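Local coordinates for protein glutathione s-transferase S2 (Nilaparvata lugens, PDB 5H5L) that probably conjugates glutathione to electrophilic substrates as a sigma-class transferase and acts as a glutathione-requiring prostaglandin D synthase, at residues S64-A78 with N146-S158. Numbering follows the deposited sequence.
Sequences STAIARYLGKKAGLA and NGKLSWGDIYFIS. With GSH (glutathione), chain E.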
loop_
_atom_site.group_PDB
_atom_site.type_symbol
_atom_site.label_atom_id
_atom_site.label_comp_id
_atom_site.label_asym_id
_atom_site.label_seq_id
_atom_site.Cartn_x
_atom_site.Cartn_y
_atom_site.Cartn_z
ATOM N N SER B 64 1.565 7.639 -3.614
ATOM C CA SER B 64 2.948 7.962 -3.270
ATOM C C SER B 64 3.830 6.722 -3.301
ATOM O O SER B 64 4.959 6.775 -3.801
ATOM C CB SER B 64 3.014 8.614 -1.885
ATOM O OG SER B 64 2.585 7.717 -0.873
ATOM N N THR B 65 3.329 5.598 -2.784
ATOM C CA THR B 65 4.141 4.381 -2.765
ATOM C C THR B 65 4.386 3.852 -4.176
ATOM O O THR B 65 5.524 3.504 -4.519
ATOM C CB THR B 65 3.490 3.297 -1.900
ATOM O OG1 THR B 65 3.261 3.788 -0.571
ATOM C CG2 THR B 65 4.386 2.091 -1.763
ATOM N N ALA B 66 3.326 3.762 -5.002
ATOM C CA ALA B 66 3.488 3.264 -6.366
ATOM C C ALA B 66 4.489 4.114 -7.135
ATOM O O ALA B 66 5.322 3.592 -7.909
ATOM C CB ALA B 66 2.137 3.254 -7.101
ATOM N N ILE B 67 4.386 5.425 -6.967
ATOM C CA ILE B 67 5.271 6.342 -7.691
ATOM C C ILE B 67 6.698 6.221 -7.178
ATOM O O ILE B 67 7.651 6.168 -7.962
ATOM C CB ILE B 67 4.748 7.780 -7.550
ATOM C CG1 ILE B 67 3.390 7.925 -8.239
ATOM C CG2 ILE B 67 5.801 8.788 -8.069
ATOM C CD1 ILE B 67 2.637 9.196 -7.917
ATOM N N ALA B 68 6.870 6.148 -5.856
ATOM C CA ALA B 68 8.213 5.998 -5.292
ATOM C C ALA B 68 8.914 4.750 -5.822
ATOM O O ALA B 68 10.114 4.789 -6.149
ATOM C CB ALA B 68 8.115 5.969 -3.771
ATOM N N ARG B 69 8.176 3.628 -5.924
ATOM C CA ARG B 69 8.741 2.381 -6.430
ATOM C C ARG B 69 9.146 2.536 -7.892
ATOM O O ARG B 69 10.206 2.063 -8.308
ATOM C CB ARG B 69 7.722 1.237 -6.266
ATOM C CG ARG B 69 8.257 -0.170 -6.677
ATOM C CD ARG B 69 7.159 -1.299 -6.595
ATOM N NE ARG B 69 6.671 -1.424 -5.214
ATOM C CZ ARG B 69 5.507 -0.966 -4.784
ATOM N NH1 ARG B 69 4.654 -0.369 -5.623
ATOM N NH2 ARG B 69 5.191 -1.085 -3.501
ATOM N N TYR B 70 8.279 3.169 -8.683
ATOM C CA TYR B 70 8.560 3.434 -10.086
ATOM C C TYR B 70 9.841 4.253 -10.244
ATOM O O TYR B 70 10.772 3.843 -10.950
ATOM C CB TYR B 70 7.361 4.175 -10.696
ATOM C CG TYR B 70 7.585 4.747 -12.082
ATOM C CD1 TYR B 70 7.638 3.911 -13.193
ATOM C CD2 TYR B 70 7.718 6.119 -12.292
ATOM C CE1 TYR B 70 7.813 4.412 -14.465
ATOM C CE2 TYR B 70 7.903 6.623 -13.579
ATOM C CZ TYR B 70 7.937 5.757 -14.654
ATOM O OH TYR B 70 8.091 6.179 -15.938
ATOM N N LEU B 71 9.923 5.393 -9.554
ATOM C CA LEU B 71 11.168 6.170 -9.569
ATOM C C LEU B 71 12.340 5.392 -8.985
ATOM O O LEU B 71 13.471 5.492 -9.480
ATOM C CB LEU B 71 10.968 7.464 -8.829
ATOM C CG LEU B 71 9.822 8.279 -9.403
ATOM C CD1 LEU B 71 9.569 9.463 -8.540
ATOM C CD2 LEU B 71 10.144 8.721 -10.811
ATOM N N GLY B 72 12.085 4.539 -8.005
ATOM C CA GLY B 72 13.154 3.704 -7.478
ATOM C C GLY B 72 13.725 2.792 -8.535
ATOM O O GLY B 72 14.945 2.604 -8.607
ATOM N N LYS B 73 12.853 2.185 -9.350
ATOM C CA LYS B 73 13.331 1.378 -10.469
ATOM C C LYS B 73 14.163 2.231 -11.408
ATOM O O LYS B 73 15.232 1.818 -11.849
ATOM C CB LYS B 73 12.184 0.776 -11.284
ATOM C CG LYS B 73 11.377 -0.330 -10.640
ATOM C CD LYS B 73 12.139 -1.618 -10.655
ATOM C CE LYS B 73 11.361 -2.698 -9.890
ATOM N NZ LYS B 73 12.177 -3.950 -9.733
ATOM N N LYS B 74 13.666 3.421 -11.744
ATOM C CA LYS B 74 14.413 4.296 -12.634
ATOM C C LYS B 74 15.749 4.679 -12.032
ATOM O O LYS B 74 16.715 4.890 -12.771
ATOM C CB LYS B 74 13.615 5.560 -12.961
ATOM C CG LYS B 74 12.336 5.290 -13.767
ATOM C CD LYS B 74 11.917 6.387 -14.694
ATOM C CE LYS B 74 12.162 5.957 -16.137
ATOM N NZ LYS B 74 11.076 5.080 -16.675
ATOM N N ALA B 75 15.832 4.746 -10.702
ATOM C CA ALA B 75 17.029 5.217 -10.000
ATOM C C ALA B 75 18.024 4.113 -9.714
ATOM O O ALA B 75 19.095 4.395 -9.178
ATOM C CB ALA B 75 16.648 5.893 -8.690
ATOM N N GLY B 76 17.699 2.871 -10.033
ATOM C CA GLY B 76 18.515 1.758 -9.583
ATOM C C GLY B 76 18.479 1.500 -8.092
ATOM O O GLY B 76 19.458 0.980 -7.535
ATOM N N LEU B 77 17.392 1.870 -7.426
ATOM C CA LEU B 77 17.218 1.656 -5.993
ATOM C C LEU B 77 16.089 0.683 -5.684
ATOM O O LEU B 77 15.340 0.871 -4.720
ATOM C CB LEU B 77 16.955 2.985 -5.306
ATOM C CG LEU B 77 18.060 4.033 -5.389
ATOM C CD1 LEU B 77 17.609 5.195 -4.561
ATOM C CD2 LEU B 77 19.418 3.516 -4.896
ATOM N N ALA B 78 15.940 -0.347 -6.515
ATOM C CA ALA B 78 14.975 -1.415 -6.260
ATOM C C ALA B 78 15.704 -2.742 -6.117
ATOM O O ALA B 78 16.917 -2.753 -5.901
ATOM C CB ALA B 78 13.921 -1.495 -7.371
ATOM N N ASN B 146 17.592 -5.876 2.202
ATOM C CA ASN B 146 18.598 -6.454 1.304
ATOM C C ASN B 146 20.012 -5.909 1.548
ATOM O O ASN B 146 20.887 -6.012 0.681
ATOM C CB ASN B 146 18.229 -6.231 -0.162
ATOM C CG ASN B 146 16.831 -6.718 -0.510
ATOM O OD1 ASN B 146 16.463 -7.862 -0.235
ATOM N ND2 ASN B 146 16.059 -5.853 -1.157
ATOM N N GLY B 147 20.271 -5.305 2.697
ATOM C CA GLY B 147 21.595 -4.775 2.944
ATOM C C GLY B 147 22.042 -3.704 1.981
ATOM O O GLY B 147 23.239 -3.494 1.831
ATOM N N LYS B 148 21.121 -3.007 1.317
ATOM C CA LYS B 148 21.533 -1.932 0.417
ATOM C C LYS B 148 20.427 -0.889 0.304
ATOM O O LYS B 148 19.251 -1.163 0.572
ATOM C CB LYS B 148 21.914 -2.461 -0.981
ATOM C CG LYS B 148 20.822 -3.230 -1.713
ATOM C CD LYS B 148 21.335 -3.943 -2.998
ATOM C CE LYS B 148 20.219 -4.723 -3.673
ATOM N NZ LYS B 148 20.581 -5.613 -4.816
ATOM N N LEU B 149 20.839 0.315 -0.095
ATOM C CA LEU B 149 19.934 1.450 -0.229
ATOM C C LEU B 149 18.798 1.137 -1.207
ATOM O O LEU B 149 19.029 0.623 -2.305
ATOM C CB LEU B 149 20.695 2.676 -0.718
ATOM C CG LEU B 149 19.862 3.968 -0.787
ATOM C CD1 LEU B 149 19.606 4.518 0.604
ATOM C CD2 LEU B 149 20.529 5.008 -1.618
ATOM N N SER B 150 17.574 1.454 -0.808
ATOM C CA SER B 150 16.424 1.274 -1.675
ATOM C C SER B 150 15.543 2.516 -1.670
ATOM O O SER B 150 15.700 3.415 -0.840
ATOM C CB SER B 150 15.606 0.045 -1.255
ATOM O OG SER B 150 14.882 0.246 -0.046
ATOM N N TRP B 151 14.584 2.555 -2.625
ATOM C CA TRP B 151 13.554 3.589 -2.597
ATOM C C TRP B 151 12.780 3.513 -1.296
ATOM O O TRP B 151 12.276 4.524 -0.804
ATOM C CB TRP B 151 12.595 3.444 -3.813
ATOM C CG TRP B 151 11.748 2.206 -3.752
ATOM C CD1 TRP B 151 12.048 0.976 -4.291
ATOM C CD2 TRP B 151 10.477 2.064 -3.120
ATOM N NE1 TRP B 151 11.044 0.093 -4.038
ATOM C CE2 TRP B 151 10.069 0.736 -3.318
ATOM C CE3 TRP B 151 9.645 2.931 -2.393
ATOM C CZ2 TRP B 151 8.878 0.250 -2.829
ATOM C CZ3 TRP B 151 8.463 2.452 -1.901
ATOM C CH2 TRP B 151 8.083 1.120 -2.103
ATOM N N GLY B 152 12.699 2.324 -0.713
ATOM C CA GLY B 152 12.052 2.190 0.565
ATOM C C GLY B 152 12.709 3.029 1.657
ATOM O O GLY B 152 12.022 3.660 2.467
ATOM N N ASP B 153 14.040 3.017 1.713
ATOM C CA ASP B 153 14.742 3.858 2.693
ATOM C C ASP B 153 14.377 5.328 2.517
ATOM O O ASP B 153 14.154 6.059 3.490
ATOM C CB ASP B 153 16.260 3.677 2.544
ATOM C CG ASP B 153 16.708 2.244 2.753
ATOM O OD1 ASP B 153 16.347 1.656 3.796
ATOM O OD2 ASP B 153 17.386 1.688 1.852
ATOM N N ILE B 154 14.313 5.780 1.277
ATOM C CA ILE B 154 14.021 7.171 1.005
ATOM C C ILE B 154 12.590 7.511 1.371
ATOM O O ILE B 154 12.329 8.552 1.962
ATOM C CB ILE B 154 14.373 7.437 -0.464
ATOM C CG1 ILE B 154 15.911 7.358 -0.585
ATOM C CG2 ILE B 154 13.884 8.794 -0.911
ATOM C CD1 ILE B 154 16.431 7.367 -1.996
ATOM N N TYR B 155 11.650 6.625 1.060
ATOM C CA TYR B 155 10.266 6.852 1.447
ATOM C C TYR B 155 10.137 6.907 2.965
ATOM O O TYR B 155 9.510 7.813 3.518
ATOM C CB TYR B 155 9.422 5.727 0.839
ATOM C CG TYR B 155 7.931 5.877 0.940
ATOM C CD1 TYR B 155 7.202 6.421 -0.115
ATOM C CD2 TYR B 155 7.236 5.416 2.055
ATOM C CE1 TYR B 155 5.821 6.522 -0.057
ATOM C CE2 TYR B 155 5.863 5.527 2.123
ATOM C CZ TYR B 155 5.165 6.086 1.049
ATOM O OH TYR B 155 3.803 6.198 1.122
ATOM N N PHE B 156 10.749 5.943 3.646
ATOM C CA PHE B 156 10.669 5.816 5.105
ATOM C C PHE B 156 11.208 7.073 5.802
ATOM O O PHE B 156 10.519 7.695 6.630
ATOM C CB PHE B 156 11.449 4.547 5.458
ATOM C CG PHE B 156 11.541 4.198 6.922
ATOM C CD1 PHE B 156 10.421 3.890 7.669
ATOM C CD2 PHE B 156 12.779 4.044 7.511
ATOM C CE1 PHE B 156 10.552 3.507 9.025
ATOM C CE2 PHE B 156 12.893 3.654 8.824
ATOM C CZ PHE B 156 11.796 3.391 9.570
ATOM N N ILE B 157 12.418 7.483 5.445
ATOM C CA ILE B 157 13.086 8.622 6.101
ATOM C C ILE B 157 12.406 9.942 5.774
ATOM O O ILE B 157 12.240 10.802 6.647
ATOM C CB ILE B 157 14.584 8.647 5.716
ATOM C CG1 ILE B 157 15.313 7.420 6.221
ATOM C CG2 ILE B 157 15.272 9.862 6.331
ATOM C CD1 ILE B 157 15.063 7.137 7.695
ATOM N N SER B 158 11.965 10.128 4.524
ATOM C CA SER B 158 11.312 11.391 4.197
ATOM C C SER B 158 10.047 11.566 5.013
ATOM O O SER B 158 9.756 12.672 5.480
ATOM C CB SER B 158 11.016 11.470 2.694
ATOM O OG SER B 158 10.010 10.540 2.352
HETATM N N1 GSH E . -2.624 6.356 -0.473
HETATM C CA1 GSH E . -2.453 7.739 -0.900
HETATM C C1 GSH E . -0.965 7.989 -1.195
HETATM O O11 GSH E . -0.082 7.319 -0.567
HETATM O O12 GSH E . -0.603 8.857 -2.045
HETATM C CB1 GSH E . -2.864 8.690 0.257
HETATM C CG1 GSH E . -2.914 10.102 -0.307
HETATM C CD1 GSH E . -3.480 11.071 0.781
HETATM O OE1 GSH E . -3.881 10.670 1.821
HETATM N N2 GSH E . -3.503 12.505 0.479
HETATM C CA2 GSH E . -4.006 13.425 1.493
HETATM C C2 GSH E . -5.066 14.313 0.868
HETATM O O2 GSH E . -5.092 14.469 -0.307
HETATM C CB2 GSH E . -2.848 14.297 1.923
HETATM S SG2 GSH E . -1.513 13.307 2.585
HETATM N N3 GSH E . -6.004 14.998 1.742
HETATM C CA3 GSH E . -7.003 15.893 1.168
HETATM C C3 GSH E . -8.356 15.209 1.121
HETATM O O31 GSH E . -8.490 14.017 1.482
HETATM O O32 GSH E . -9.324 15.874 0.717
HETATM O O HOH W 1 17.984 -1.636 -3.536
#
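Trp151 lays one face of its indole on helix 64-75, as a knob among Thr65, Ala68, Arg69 and Gly72. Arg69 CA stands 3.8 Å from the centroid of the five-membered ring and 12° off its normal, which meets the criteria of a CH-pi contact. With chi1 at 68°, Trp151 CG sits between the backbone N and the carbonyl carbon, and the indole lies along helix 64-75 with its face over Arg69 CA. Trp151 CB lies 3.7 Å from Gly72 CA, and the two backbones come near each other here, the CA atoms of Gly72 and Trp151 being 4.9 Å apart. The Arg69 chain runs beside the indole in the same direction, but its guanidinium plane is turned 83° from the ring; salt bridges to Asp89 of its own chain and Asp89 of the second subunit hold that group at the dimer interface. This packing joins the thioredoxin-like N-terminal domain to the all-helical C-terminal domain of the glutathione transferase fold, the helix axes passing 9.6 Å apart. One turn beyond Trp151, the Tyr155 hydroxyl donates to Ser64 OG at 2.8 Å, with OG in the plane of the phenol at its edge. Ser64 OG in turn donates to glutathione O11 at 2.7 Å, making Tyr155 a second-shell partner of the ligand carboxylate; Arg99 also bonds the phenol oxygen. At the other end, a Schellman motif at Gly76 turns the chain so that Leu77 O accepts from Trp151 N at 2.8 Å, in the carbonyl plane. Ser150 and Asp153 form a capping box there, while Leu77 CD1 meets Ile154 CD1 at 3.6 Å and Leu77 CD2 packs on Leu149 CD2.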